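Side-chain contacts in protein phosphotransferase ChpT (Brucella abortus, PDB 4QPK), which relays phosphoryl groups as the histidine phosphotransferase of a phosphorelay that controls cell growth, division and survival inside host cells: residues 214-217 with 218-222; 141-144 with 145-148; 206-209 with 210-214. All blocks are in the same frame, centred on the assembly; numbering follows the deposited sequence.

How the contacts relate
Contact 2 comes first along the chain. It turns strand 141-143 into helix 144-160. Contact 3 follows, where the loop after helix 193-199 runs into helix 213-225. Contact 1 continues directly into that helix, and Gln-214 belongs to both. All three are local, so none nests in or crosses another. Contacts 1 and 2 meet in space: a probable hydrogen bond joins Tyr-217 OH to Lys-148 NZ at 2.8 Å, and Leu-221 packs on Asn-145. Helix 213-225 is thus tied to the start of helix 144-160, and both contacts reach the second subunit. Contacts 2 and 3 do not touch; their nearest atoms are about 7 Å apart.

Contact 1 (214-217 with 218-222); sequences QPYY and TLLLA
Tyr-217 and Leu-221 lie one turn apart on helix 213-225 and make a CH-pi contact. The tyrosine can be followed outward. Its CB lies 3.2 Å from Thr-218 N, close against the next peptide. CG stands anti to the backbone N (chi1 -175°), which sends the ring out over the side chain of Leu-221. CE2 then meets Leu-221 CD1 at 3.6 Å. This methyl sits over one ring face, offset toward the rim, 4.0 Å from the Tyr-217 centroid and 27° off the normal. CZ lies near both methyls of Leu-221. At the tip, OH is 4.0 Å from Leu-221 CD2 and has Lys-148 as its polar partner.

Thr-218 grips the carbonyl of Gln-214, one turn earlier, twice. Thr-218 N donates to Gln-214 O at 2.9 Å, and Thr-218 OG1 donates to the same oxygen at 2.8 Å. The two donors arrive from opposite faces of the carbonyl plane. The hydroxyl thus spends its proton inside its own helix. Gln-214 NE2 is close by, but its hydrogen bond goes to Asn-152 OD1. Tyr-216 CE2 touches Leu-220 CD2 at 3.9 Å, and Tyr-216 OH is bonded to Leu-41 N.

The helix belongs to the C-terminal domain, which resembles the ATP-binding domain of histidine kinases but lacks regions required for ATP binding. Gln-214, Thr-218 and Leu-221 face helix 144-160. Leu-219 packs on helix 193-199. Tyr-216, Tyr-217 and Leu-220 reach helix 43-74, while Leu-44 of the second subunit covers Tyr-217, Leu-220 and Leu-221.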
loop_
_atom_site.group_PDB
_atom_site.type_symbol
_atom_site.label_atom_id
_atom_site.label_comp_id
_atom_site.label_asym_id
_atom_site.label_seq_id
_atom_site.Cartn_x
_atom_site.Cartn_y
_atom_site.Cartn_z
ATOM N N GLN B 214 -4.294 12.124 0.433
ATOM C CA GLN B 214 -3.640 12.177 1.736
ATOM C C GLN B 214 -4.201 13.316 2.611
ATOM O O GLN B 214 -4.498 13.093 3.782
ATOM C CB GLN B 214 -2.115 12.292 1.575
ATOM C CG GLN B 214 -1.327 12.033 2.865
ATOM C CD GLN B 214 -1.220 13.262 3.720
ATOM O OE1 GLN B 214 -1.066 14.374 3.199
ATOM N NE2 GLN B 214 -1.276 13.084 5.037
ATOM N N PRO B 215 -4.362 14.538 2.052
ATOM C CA PRO B 215 -5.048 15.538 2.892
ATOM C C PRO B 215 -6.504 15.182 3.213
ATOM O O PRO B 215 -6.960 15.457 4.325
ATOM C CB PRO B 215 -4.974 16.824 2.052
ATOM C CG PRO B 215 -4.505 16.413 0.697
ATOM C CD PRO B 215 -3.704 15.163 0.893
ATOM N N TYR B 216 -7.208 14.559 2.268
ATOM C CA TYR B 216 -8.559 14.085 2.535
ATOM C C TYR B 216 -8.550 13.112 3.705
ATOM O O TYR B 216 -9.321 13.239 4.660
ATOM C CB TYR B 216 -9.148 13.423 1.279
ATOM C CG TYR B 216 -10.430 12.675 1.557
ATOM C CD1 TYR B 216 -11.654 13.326 1.582
ATOM C CD2 TYR B 216 -10.404 11.313 1.830
ATOM C CE1 TYR B 216 -12.825 12.628 1.853
ATOM C CE2 TYR B 216 -11.563 10.613 2.110
ATOM C CZ TYR B 216 -12.767 11.270 2.118
ATOM O OH TYR B 216 -13.916 10.554 2.399
ATOM N N TYR B 217 -7.632 12.154 3.639
ATOM C CA TYR B 217 -7.506 11.117 4.656
ATOM C C TYR B 217 -7.174 11.695 6.031
ATOM O O TYR B 217 -7.682 11.226 7.066
ATOM C CB TYR B 217 -6.429 10.122 4.218
ATOM C CG TYR B 217 -6.249 8.900 5.107
ATOM C CD1 TYR B 217 -7.282 8.001 5.319
ATOM C CD2 TYR B 217 -5.016 8.629 5.695
ATOM C CE1 TYR B 217 -7.100 6.879 6.117
ATOM C CE2 TYR B 217 -4.828 7.510 6.494
ATOM C CZ TYR B 217 -5.870 6.637 6.698
ATOM O OH TYR B 217 -5.664 5.528 7.492
ATOM N N THR B 218 -6.313 12.706 6.042
ATOM C CA THR B 218 -5.939 13.376 7.285
ATOM C C THR B 218 -7.181 13.940 7.989
ATOM O O THR B 218 -7.380 13.736 9.189
ATOM C CB THR B 218 -4.932 14.514 7.017
ATOM O OG1 THR B 218 -3.762 13.982 6.369
ATOM C CG2 THR B 218 -4.530 15.194 8.327
ATOM N N LEU B 219 -8.026 14.622 7.222
ATOM C CA LEU B 219 -9.248 15.217 7.768
ATOM C C LEU B 219 -10.229 14.135 8.212
ATOM O O LEU B 219 -10.903 14.275 9.229
ATOM C CB LEU B 219 -9.890 16.137 6.727
ATOM C CG LEU B 219 -9.026 17.357 6.396
ATOM C CD1 LEU B 219 -9.481 18.009 5.111
ATOM C CD2 LEU B 219 -9.028 18.372 7.542
ATOM N N LEU B 220 -10.298 13.049 7.447
ATOM C CA LEU B 220 -11.163 11.932 7.787
ATOM C C LEU B 220 -10.763 11.302 9.125
ATOM O O LEU B 220 -11.627 10.961 9.944
ATOM C CB LEU B 220 -11.115 10.877 6.675
ATOM C CG LEU B 220 -12.142 9.754 6.671
ATOM C CD1 LEU B 220 -13.535 10.329 6.459
ATOM C CD2 LEU B 220 -11.800 8.765 5.568
ATOM N N LEU B 221 -9.457 11.160 9.346
ATOM C CA LEU B 221 -8.955 10.614 10.600
ATOM C C LEU B 221 -9.291 11.544 11.763
ATOM O O LEU B 221 -9.706 11.091 12.821
ATOM C CB LEU B 221 -7.435 10.384 10.534
ATOM C CG LEU B 221 -6.947 9.246 9.640
ATOM C CD1 LEU B 221 -5.432 9.354 9.481
ATOM C CD2 LEU B 221 -7.327 7.900 10.226
ATOM N N ALA B 222 -9.138 12.849 11.543
ATOM C CA ALA B 222 -9.433 13.823 12.585
ATOM C C ALA B 222 -10.908 13.728 12.976
ATOM O O ALA B 222 -11.240 13.719 14.153
ATOM C CB ALA B 222 -9.095 15.226 12.117
#

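Contact 2 (141-144 with 145-148); sequences LLPK and NKVK
Leu-142 and Val-147 pack together where the strand turns into the helix. Leu-142 CB meets Val-147 CG2 at 3.7 Å. That methyl is anti to its own carbonyl carbon and lies beside the backbone N, on the side where the strand arrives. Next to it, the Pro-143 ring lies against the aliphatic part of Lys-146. Pro-143 CD is 4.0 Å from Lys-146 CD, and Pro-143 CG is 4.1 Å from Lys-146 CE. The lysine chain is extended beyond CG, so its methylenes run past the ring.

The backbone holds these groups in place. Pro-143 is the N-cap residue of helix 144-160. Its carbonyl oxygen, Pro-143 O, accepts from Val-147 N at 3.3 Å. A weak bond from Lys-146 N, 2.9 Å from Pro-143 O, adds to it. One residue on, Lys-148 N donates to Lys-144 O at 2.9 Å. Further out, Leu-142 pairs with Ile-113 of the neighbouring strand and packs on Phe-180, while Val-147 rests on Ile-113 and Ala-118.

Three lysines crowd this first helical turn, yet their ammonium groups spread apart. Lys-144 packs near Asp-45 of the second subunit. Lys-148, bent at chi3 (74°), sends its buried NZ to the carbonyls of Phe-103 and Gly-104, with Tyr-217 OH as a third partner. Three neutral oxygens thus hold this ammonium. The helix start would be expected to disfavour positive charge, and these oxygens probably offset that for Lys-148.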
loop_
_atom_site.group_PDB
_atom_site.type_symbol
_atom_site.label_atom_id
_atom_site.label_comp_id
_atom_site.label_asym_id
_atom_site.label_seq_id
_atom_site.Cartn_x
_atom_site.Cartn_y
_atom_site.Cartn_z
ATOM N N LEU B 141 0.724 5.326 24.889
ATOM C CA LEU B 141 -0.248 4.592 24.090
ATOM C C LEU B 141 -1.494 5.442 23.857
ATOM O O LEU B 141 -2.096 5.925 24.811
ATOM C CB LEU B 141 -0.624 3.271 24.777
ATOM C CG LEU B 141 0.482 2.218 24.832
ATOM C CD1 LEU B 141 0.111 1.112 25.811
ATOM C CD2 LEU B 141 0.635 1.621 23.436
ATOM N N LEU B 142 -1.872 5.633 22.592
ATOM C CA LEU B 142 -3.049 6.448 22.235
ATOM C C LEU B 142 -3.941 5.670 21.277
ATOM O O LEU B 142 -3.475 4.709 20.667
ATOM C CB LEU B 142 -2.616 7.777 21.601
ATOM C CG LEU B 142 -1.897 8.793 22.497
ATOM C CD1 LEU B 142 -1.404 9.990 21.692
ATOM C CD2 LEU B 142 -2.810 9.262 23.649
ATOM N N PRO B 143 -5.230 6.059 21.145
ATOM C CA PRO B 143 -6.076 5.373 20.159
ATOM C C PRO B 143 -5.457 5.446 18.772
ATOM O O PRO B 143 -4.892 6.484 18.406
ATOM C CB PRO B 143 -7.404 6.134 20.232
ATOM C CG PRO B 143 -7.433 6.651 21.655
ATOM C CD PRO B 143 -6.000 7.022 21.955
ATOM N N LYS B 144 -5.555 4.350 18.027
ATOM C CA LYS B 144 -4.824 4.222 16.764
ATOM C C LYS B 144 -5.079 5.373 15.811
ATOM O O LYS B 144 -4.145 5.878 15.204
ATOM C CB LYS B 144 -5.151 2.888 16.080
ATOM C CG LYS B 144 -6.623 2.665 15.748
ATOM C CD LYS B 144 -6.871 1.275 15.152
ATOM C CE LYS B 144 -8.353 1.104 14.799
ATOM N NZ LYS B 144 -8.690 -0.273 14.352
ATOM N N ASN B 145 -6.327 5.819 15.683
ATOM C CA ASN B 145 -6.595 6.866 14.712
ATOM C C ASN B 145 -6.032 8.231 15.120
ATOM O O ASN B 145 -5.774 9.073 14.254
ATOM C CB ASN B 145 -8.094 6.938 14.427
ATOM C CG ASN B 145 -8.552 5.790 13.549
ATOM O OD1 ASN B 145 -7.777 5.286 12.733
ATOM N ND2 ASN B 145 -9.768 5.310 13.772
ATOM N N LYS B 146 -5.820 8.451 16.420
ATOM C CA LYS B 146 -5.163 9.685 16.845
ATOM C C LYS B 146 -3.682 9.659 16.451
ATOM O O LYS B 146 -3.126 10.667 16.011
ATOM C CB LYS B 146 -5.322 9.891 18.357
ATOM C CG LYS B 146 -6.798 10.025 18.769
ATOM C CD LYS B 146 -6.974 10.537 20.213
ATOM C CE LYS B 146 -8.458 10.485 20.597
ATOM N NZ LYS B 146 -8.686 10.874 22.018
ATOM N N VAL B 147 -3.039 8.504 16.585
ATOM C CA VAL B 147 -1.632 8.418 16.180
ATOM C C VAL B 147 -1.497 8.449 14.654
ATOM O O VAL B 147 -0.553 9.040 14.119
ATOM C CB VAL B 147 -0.947 7.169 16.734
ATOM C CG1 VAL B 147 0.534 7.188 16.345
ATOM C CG2 VAL B 147 -1.071 7.119 18.275
ATOM N N LYS B 148 -2.439 7.833 13.940
ATOM C CA LYS B 148 -2.420 7.947 12.477
ATOM C C LYS B 148 -2.640 9.405 12.034
ATOM O O LYS B 148 -1.970 9.880 11.111
ATOM C CB LYS B 148 -3.461 7.002 11.852
ATOM C CG LYS B 148 -3.156 5.518 12.114
ATOM C CD LYS B 148 -4.169 4.579 11.435
ATOM C CE LYS B 148 -3.902 4.530 9.898
ATOM N NZ LYS B 148 -4.810 3.560 9.239
#

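Contact 3 (206-209 with 210-214); sequences EPID and AHSVQ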
loop_
_atom_site.group_PDB
_atom_site.type_symbol
_atom_site.label_atom_id
_atom_site.label_comp_id
_atom_site.label_asym_id
_atom_site.label_seq_id
_atom_site.Cartn_x
_atom_site.Cartn_y
_atom_site.Cartn_z
ATOM N N GLU B 206 -11.436 19.615 -8.484
ATOM C CA GLU B 206 -11.202 18.389 -9.245
ATOM C C GLU B 206 -11.326 17.164 -8.335
ATOM O O GLU B 206 -11.148 17.272 -7.122
ATOM C CB GLU B 206 -9.832 18.435 -9.926
ATOM C CG GLU B 206 -8.662 18.515 -8.978
ATOM C CD GLU B 206 -7.345 18.670 -9.712
ATOM O OE1 GLU B 206 -7.309 18.385 -10.927
ATOM O OE2 GLU B 206 -6.347 19.077 -9.078
ATOM N N PRO B 207 -11.656 15.997 -8.910
ATOM C CA PRO B 207 -11.886 14.805 -8.082
ATOM C C PRO B 207 -10.669 14.407 -7.238
ATOM O O PRO B 207 -9.534 14.639 -7.654
ATOM C CB PRO B 207 -12.201 13.720 -9.118
ATOM C CG PRO B 207 -12.690 14.476 -10.323
ATOM C CD PRO B 207 -11.893 15.735 -10.342
ATOM N N ILE B 208 -10.907 13.822 -6.068
ATOM C CA ILE B 208 -9.811 13.332 -5.224
ATOM C C ILE B 208 -9.012 12.288 -6.003
ATOM O O ILE B 208 -9.596 11.422 -6.656
ATOM C CB ILE B 208 -10.341 12.735 -3.896
ATOM C CG1 ILE B 208 -11.160 13.772 -3.120
ATOM C CG2 ILE B 208 -9.203 12.215 -3.042
ATOM C CD1 ILE B 208 -10.379 15.002 -2.727
ATOM N N ASP B 209 -7.688 12.386 -5.961
ATOM C CA ASP B 209 -6.812 11.429 -6.646
ATOM C C ASP B 209 -5.681 10.985 -5.725
ATOM O O ASP B 209 -5.734 11.248 -4.533
ATOM C CB ASP B 209 -6.246 12.021 -7.943
ATOM C CG ASP B 209 -5.438 13.299 -7.721
ATOM O OD1 ASP B 209 -5.360 14.112 -8.669
ATOM O OD2 ASP B 209 -4.863 13.498 -6.630
ATOM N N ALA B 210 -4.653 10.336 -6.272
ATOM C CA ALA B 210 -3.595 9.769 -5.427
ATOM C C ALA B 210 -2.765 10.838 -4.733
ATOM O O ALA B 210 -2.045 10.561 -3.770
ATOM C CB ALA B 210 -2.674 8.855 -6.242
ATOM N N HIS B 211 -2.855 12.067 -5.215
ATOM C CA HIS B 211 -2.141 13.131 -4.543
ATOM C C HIS B 211 -3.027 13.721 -3.440
ATOM O O HIS B 211 -2.638 13.731 -2.263
ATOM C CB HIS B 211 -1.681 14.178 -5.559
ATOM C CG HIS B 211 -0.544 13.707 -6.415
ATOM N ND1 HIS B 211 -0.719 13.240 -7.702
ATOM C CD2 HIS B 211 0.781 13.601 -6.154
ATOM C CE1 HIS B 211 0.452 12.882 -8.201
ATOM N NE2 HIS B 211 1.378 13.091 -7.282
ATOM N N SER B 212 -4.245 14.122 -3.790
ATOM C CA SER B 212 -5.128 14.749 -2.806
ATOM C C SER B 212 -5.777 13.789 -1.803
ATOM O O SER B 212 -6.448 14.246 -0.878
ATOM C CB SER B 212 -6.224 15.545 -3.530
ATOM O OG SER B 212 -6.962 14.717 -4.417
ATOM N N VAL B 213 -5.595 12.476 -1.969
ATOM C CA VAL B 213 -6.186 11.539 -1.015
ATOM C C VAL B 213 -5.554 11.701 0.365
ATOM O O VAL B 213 -6.213 11.474 1.362
ATOM C CB VAL B 213 -6.063 10.055 -1.487
ATOM C CG1 VAL B 213 -4.625 9.574 -1.515
ATOM C CG2 VAL B 213 -6.915 9.123 -0.612
ATOM N N GLN B 214 -4.294 12.124 0.433
ATOM C CA GLN B 214 -3.640 12.177 1.736
ATOM C C GLN B 214 -4.201 13.316 2.611
ATOM O O GLN B 214 -4.498 13.093 3.782
ATOM C CB GLN B 214 -2.115 12.292 1.575
ATOM C CG GLN B 214 -1.327 12.033 2.865
ATOM C CD GLN B 214 -1.220 13.262 3.720
ATOM O OE1 GLN B 214 -1.066 14.374 3.199
ATOM N NE2 GLN B 214 -1.276 13.084 5.037
HETATM O O HOH W 1 -7.009 16.496 -6.686
#
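The carboxylate of Asp-209 takes two backbone N-H groups of the following turn on one oxygen. Ser-212 N reaches Asp-209 OD2 nearly head-on, at 3.0 Å, and the bond is almost straight (168° at the hydrogen). His-211 N comes to Asp-209 OD2 at 2.8 Å from above the carboxylate plane, 40° out of it. The same oxygen lies at the edge of the His-211 ring, near the ring plane. Asp-209 OD2 stays 4.3 Å from His-211 ND1, so the two are not in contact. The imidazole instead packs edge-to-face with the ring of His-56, the residue that carries the phosphoryl group in the relay but is unmodified here.

Asp-209 owes this reach to its first torsion: CG sits between the backbone N and the carbonyl carbon (chi1 59°). The exchange is also returned. Asp-209 N donates to Ser-212 OG at 2.9 Å, with the serine hydroxyl swung back toward the loop. These reciprocal bonds have the pattern of a capping box, ahead of helix 213-225. The bond to His-211 N closes an Asx turn within it. The pair of N-H donors probably stabilises the negative charge of Asp-209. A weak backbone bond, Val-213 N to Asp-209 O, adds to the turn.

A water bridges Ser-212 OG, at 2.9 Å, and Pro-207 O. It links Ser-212 to the loop before it. Ile-208 supplies the apolar side of the turn. Its CG2 meets Ser-212 OG at 3.6 Å and Val-213 CA at 3.7 Å. Val-213 is buried and continues onto Leu-46 and Leu-49 of helix 43-74, where Ala-210 also rests on Ser-52.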